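Local coordinates for RNA-binding protein RMD9, mitochondrial (Saccharomyces cerevisiae S288C, PDB 7A9X), which binds a dodecameric element in the 3'-UTRs of mitochondrial mRNAs and takes part in the processing or stability of these transcripts, at residues Leu283-Ile291 with Phe303-Tyr314. Sequence-based numbering, arbitrary orientation.
Sequences LIETHLSFI and FFDKIINDEMPY. With nucleotides of chain B.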
loop_
_atom_site.group_PDB
_atom_site.type_symbol
_atom_site.label_atom_id
_atom_site.label_comp_id
_atom_site.label_asym_id
_atom_site.label_seq_id
_atom_site.Cartn_x
_atom_site.Cartn_y
_atom_site.Cartn_z
ATOM N N LEU A 283 18.423 -8.492 -10.430
ATOM C CA LEU A 283 18.155 -7.838 -11.705
ATOM C C LEU A 283 16.754 -7.248 -11.754
ATOM O O LEU A 283 16.516 -6.291 -12.498
ATOM C CB LEU A 283 18.350 -8.828 -12.853
ATOM C CG LEU A 283 19.782 -9.311 -13.069
ATOM C CD1 LEU A 283 19.817 -10.459 -14.059
ATOM C CD2 LEU A 283 20.647 -8.158 -13.554
ATOM N N ILE A 284 15.819 -7.800 -10.978
ATOM C CA ILE A 284 14.465 -7.256 -10.954
ATOM C C ILE A 284 14.446 -5.913 -10.236
ATOM O O ILE A 284 13.870 -4.936 -10.731
ATOM C CB ILE A 284 13.492 -8.248 -10.296
ATOM C CG1 ILE A 284 13.547 -9.610 -10.981
ATOM C CG2 ILE A 284 12.071 -7.709 -10.345
ATOM C CD1 ILE A 284 12.598 -10.603 -10.359
ATOM N N GLU A 285 15.064 -5.849 -9.053
ATOM C CA GLU A 285 15.085 -4.606 -8.286
ATOM C C GLU A 285 15.745 -3.483 -9.075
ATOM O O GLU A 285 15.213 -2.371 -9.153
ATOM C CB GLU A 285 15.813 -4.809 -6.956
ATOM C CG GLU A 285 15.074 -5.652 -5.940
ATOM C CD GLU A 285 15.568 -5.405 -4.530
ATOM O OE1 GLU A 285 14.977 -4.550 -3.835
ATOM O OE2 GLU A 285 16.556 -6.052 -4.123
ATOM N N THR A 286 16.908 -3.756 -9.672
ATOM C CA THR A 286 17.608 -2.714 -10.415
ATOM C C THR A 286 16.821 -2.294 -11.648
ATOM O O THR A 286 16.647 -1.094 -11.897
ATOM C CB THR A 286 19.012 -3.185 -10.800
ATOM O OG1 THR A 286 18.932 -4.472 -11.420
ATOM C CG2 THR A 286 19.892 -3.270 -9.568
ATOM N N HIS A 287 16.325 -3.263 -12.424
ATOM C CA HIS A 287 15.524 -2.941 -13.602
ATOM C C HIS A 287 14.344 -2.051 -13.231
ATOM O O HIS A 287 14.123 -1.004 -13.851
ATOM C CB HIS A 287 15.045 -4.227 -14.277
ATOM C CG HIS A 287 14.418 -4.015 -15.621
ATOM N ND1 HIS A 287 14.814 -4.713 -16.742
ATOM C CD2 HIS A 287 13.413 -3.200 -16.021
ATOM C CE1 HIS A 287 14.088 -4.329 -17.776
ATOM N NE2 HIS A 287 13.231 -3.411 -17.366
ATOM N N LEU A 288 13.581 -2.446 -12.208
ATOM C CA LEU A 288 12.460 -1.622 -11.765
ATOM C C LEU A 288 12.928 -0.264 -11.259
ATOM O O LEU A 288 12.201 0.728 -11.389
ATOM C CB LEU A 288 11.665 -2.347 -10.679
ATOM C CG LEU A 288 10.917 -3.609 -11.109
ATOM C CD1 LEU A 288 10.226 -4.251 -9.915
ATOM C CD2 LEU A 288 9.913 -3.294 -12.207
ATOM N N SER A 289 14.130 -0.194 -10.683
ATOM C CA SER A 289 14.659 1.091 -10.239
ATOM C C SER A 289 14.874 2.040 -11.415
ATOM O O SER A 289 14.628 3.246 -11.297
ATOM C CB SER A 289 15.958 0.884 -9.461
ATOM O OG SER A 289 16.425 2.107 -8.919
ATOM N N PHE A 290 15.321 1.514 -12.562
ATOM C CA PHE A 290 15.465 2.361 -13.744
ATOM C C PHE A 290 14.126 2.924 -14.196
ATOM O O PHE A 290 14.072 4.017 -14.771
ATOM C CB PHE A 290 16.110 1.582 -14.893
ATOM C CG PHE A 290 17.602 1.462 -14.792
ATOM C CD1 PHE A 290 18.423 2.539 -15.096
ATOM C CD2 PHE A 290 18.188 0.265 -14.413
ATOM C CE1 PHE A 290 19.800 2.427 -15.010
ATOM C CE2 PHE A 290 19.565 0.147 -14.325
ATOM C CZ PHE A 290 20.372 1.229 -14.625
ATOM N N ILE A 291 13.038 2.197 -13.945
ATOM C CA ILE A 291 11.724 2.629 -14.403
ATOM C C ILE A 291 11.140 3.673 -13.463
ATOM O O ILE A 291 10.666 4.728 -13.900
ATOM C CB ILE A 291 10.791 1.414 -14.543
ATOM C CG1 ILE A 291 11.340 0.445 -15.589
ATOM C CG2 ILE A 291 9.374 1.857 -14.891
ATOM C CD1 ILE A 291 10.498 -0.795 -15.757
ATOM N N PHE A 303 13.401 0.996 -20.339
ATOM C CA PHE A 303 13.315 -0.157 -19.452
ATOM C C PHE A 303 11.874 -0.607 -19.252
ATOM O O PHE A 303 11.621 -1.803 -19.062
ATOM C CB PHE A 303 13.966 0.165 -18.108
ATOM C CG PHE A 303 15.444 -0.089 -18.080
ATOM C CD1 PHE A 303 16.334 0.850 -18.579
ATOM C CD2 PHE A 303 15.943 -1.273 -17.562
ATOM C CE1 PHE A 303 17.695 0.614 -18.558
ATOM C CE2 PHE A 303 17.303 -1.516 -17.538
ATOM C CZ PHE A 303 18.181 -0.571 -18.036
ATOM N N PHE A 304 10.923 0.330 -19.294
ATOM C CA PHE A 304 9.515 -0.043 -19.206
ATOM C C PHE A 304 9.086 -0.851 -20.425
ATOM O O PHE A 304 8.330 -1.821 -20.298
ATOM C CB PHE A 304 8.652 1.211 -19.052
ATOM C CG PHE A 304 7.173 0.946 -19.119
ATOM C CD1 PHE A 304 6.478 0.535 -17.993
ATOM C CD2 PHE A 304 6.476 1.123 -20.306
ATOM C CE1 PHE A 304 5.118 0.296 -18.052
ATOM C CE2 PHE A 304 5.117 0.886 -20.372
ATOM C CZ PHE A 304 4.436 0.472 -19.242
ATOM N N ASP A 305 9.559 -0.464 -21.612
ATOM C CA ASP A 305 9.242 -1.222 -22.817
ATOM C C ASP A 305 9.903 -2.593 -22.805
ATOM O O ASP A 305 9.363 -3.546 -23.377
ATOM C CB ASP A 305 9.668 -0.442 -24.062
ATOM C CG ASP A 305 8.951 0.889 -24.192
ATOM O OD1 ASP A 305 7.782 0.984 -23.762
ATOM O OD2 ASP A 305 9.557 1.841 -24.728
ATOM N N LYS A 306 11.069 -2.713 -22.162
ATOM C CA LYS A 306 11.738 -4.004 -22.069
ATOM C C LYS A 306 10.906 -5.027 -21.308
ATOM O O LYS A 306 11.032 -6.229 -21.564
ATOM C CB LYS A 306 13.113 -3.834 -21.418
ATOM C CG LYS A 306 14.097 -3.061 -22.282
ATOM C CD LYS A 306 15.470 -2.955 -21.641
ATOM C CE LYS A 306 16.461 -2.308 -22.598
ATOM N NZ LYS A 306 17.837 -2.249 -22.033
ATOM N N ILE A 307 10.052 -4.578 -20.387
ATOM C CA ILE A 307 9.116 -5.489 -19.739
ATOM C C ILE A 307 7.912 -5.745 -20.635
ATOM O O ILE A 307 7.458 -6.887 -20.772
ATOM C CB ILE A 307 8.692 -4.931 -18.368
ATOM C CG1 ILE A 307 9.917 -4.714 -17.479
ATOM C CG2 ILE A 307 7.701 -5.867 -17.694
ATOM C CD1 ILE A 307 9.577 -4.233 -16.087
ATOM N N ILE A 308 7.382 -4.690 -21.262
ATOM C CA ILE A 308 6.200 -4.830 -22.109
ATOM C C ILE A 308 6.494 -5.740 -23.296
ATOM O O ILE A 308 5.687 -6.610 -23.646
ATOM C CB ILE A 308 5.705 -3.445 -22.567
ATOM C CG1 ILE A 308 5.350 -2.570 -21.359
ATOM C CG2 ILE A 308 4.518 -3.583 -23.511
ATOM C CD1 ILE A 308 4.194 -3.089 -20.525
ATOM N N ASN A 309 7.650 -5.559 -23.929
ATOM C CA ASN A 309 8.029 -6.352 -25.092
ATOM C C ASN A 309 8.697 -7.672 -24.729
ATOM O O ASN A 309 9.091 -8.414 -25.635
ATOM C CB ASN A 309 8.957 -5.544 -26.004
ATOM C CG ASN A 309 8.307 -4.273 -26.517
ATOM O OD1 ASN A 309 7.085 -4.198 -26.647
ATOM N ND2 ASN A 309 9.122 -3.267 -26.813
ATOM N N ASP A 310 8.841 -7.976 -23.437
ATOM C CA ASP A 310 9.407 -9.245 -22.977
ATOM C C ASP A 310 10.815 -9.455 -23.539
ATOM O O ASP A 310 11.164 -10.531 -24.029
ATOM C CB ASP A 310 8.485 -10.413 -23.338
ATOM C CG ASP A 310 8.617 -11.582 -22.384
ATOM O OD1 ASP A 310 9.292 -11.430 -21.346
ATOM O OD2 ASP A 310 8.047 -12.655 -22.676
ATOM N N GLU A 311 11.630 -8.402 -23.458
ATOM C CA GLU A 311 12.967 -8.399 -24.039
ATOM C C GLU A 311 14.041 -8.942 -23.107
ATOM O O GLU A 311 15.154 -9.217 -23.568
ATOM C CB GLU A 311 13.359 -6.977 -24.458
ATOM C CG GLU A 311 12.459 -6.351 -25.504
ATOM C CD GLU A 311 12.899 -4.948 -25.868
ATOM O OE1 GLU A 311 14.029 -4.566 -25.495
ATOM O OE2 GLU A 311 12.116 -4.225 -26.520
ATOM N N MET A 312 13.752 -9.097 -21.838
ATOM C CA MET A 312 14.866 -9.451 -20.974
ATOM C C MET A 312 14.992 -10.963 -20.837
ATOM O O MET A 312 13.995 -11.685 -20.925
ATOM C CB MET A 312 14.686 -8.822 -19.596
ATOM C CG MET A 312 14.542 -7.317 -19.655
ATOM S SD MET A 312 15.809 -6.596 -20.716
ATOM C CE MET A 312 16.808 -5.739 -19.506
ATOM N N PRO A 313 16.213 -11.468 -20.635
ATOM C CA PRO A 313 16.394 -12.915 -20.448
ATOM C C PRO A 313 15.920 -13.432 -19.100
ATOM O O PRO A 313 15.950 -14.648 -18.880
ATOM C CB PRO A 313 17.912 -13.096 -20.603
ATOM C CG PRO A 313 18.485 -11.777 -20.215
ATOM C CD PRO A 313 17.499 -10.752 -20.697
ATOM N N TYR A 314 15.483 -12.561 -18.194
ATOM C CA TYR A 314 14.975 -12.962 -16.892
ATOM C C TYR A 314 13.514 -12.559 -16.760
ATOM O O TYR A 314 13.058 -11.604 -17.398
ATOM C CB TYR A 314 15.792 -12.327 -15.756
ATOM C CG TYR A 314 15.990 -10.835 -15.913
ATOM C CD1 TYR A 314 15.044 -9.931 -15.443
ATOM C CD2 TYR A 314 17.123 -10.330 -16.535
ATOM C CE1 TYR A 314 15.222 -8.570 -15.589
ATOM C CE2 TYR A 314 17.310 -8.971 -16.685
ATOM C CZ TYR A 314 16.358 -8.097 -16.212
ATOM O OH TYR A 314 16.546 -6.744 -16.363
ATOM P P U B 5 15.939 -9.904 -2.167
ATOM O OP1 U B 5 16.286 -8.478 -1.943
ATOM O OP2 U B 5 15.488 -10.741 -1.027
ATOM O "O5'" U B 5 14.806 -9.930 -3.282
ATOM C "C5'" U B 5 15.000 -9.282 -4.529
ATOM C "C4'" U B 5 13.846 -9.545 -5.459
ATOM O "O4'" U B 5 13.806 -10.958 -5.798
ATOM C "C3'" U B 5 12.469 -9.272 -4.877
ATOM O "O3'" U B 5 12.113 -7.904 -4.895
ATOM C "C2'" U B 5 11.570 -10.160 -5.722
ATOM O "O2'" U B 5 11.324 -9.573 -6.988
ATOM C "C1'" U B 5 12.464 -11.385 -5.919
ATOM N N1 U B 5 12.194 -12.417 -4.893
ATOM C C2 U B 5 11.108 -13.238 -5.126
ATOM O O2 U B 5 10.416 -13.143 -6.126
ATOM N N3 U B 5 10.871 -14.176 -4.153
ATOM C C4 U B 5 11.592 -14.365 -2.992
ATOM O O4 U B 5 11.251 -15.254 -2.213
ATOM C C5 U B 5 12.698 -13.471 -2.818
ATOM C C6 U B 5 12.953 -12.547 -3.751
#
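His287 reaches from the first helix of a pentatricopeptide repeat (PPR) helical hairpin to the second helix and the loop beyond it, illustrating how one imidazole can tie three elements together. Its CG lies anti to the backbone N (chi1 -170°), which carries the ring across the interface. His287 NE2 donates a nearly straight bond to Phe303 O (2.8 Å), in the imidazole plane but tilted from the carbonyl plane, while ND1 of the same ring shares a 2.7 Å hydrogen bond with Tyr314 OH. Phe303 turns its edge onto the imidazole face, CD2 standing over the centre, with the planes at 81°. Its own face takes Phe290 in an offset stack, ring centroids 4.3 Å apart, and Phe268 of helix 261-270 meets Phe290 edge-to-face. A leucine replacing His287 would probably leave Tyr314 OH and Phe303 O without these partners and the loop less firmly tied to the hairpin. Ile291 CD1 meets Ile307 CD1 at 3.6 Å, adding an apolar contact between the two helices. On the RNA side of the first helix, Ile284 CD1 lies 3.7 Å from O2' of U5 of chain B. The Tyr314 ring is sandwiched between Met312 CB and Leu283 CB, the latter 3.9 Å above its centre.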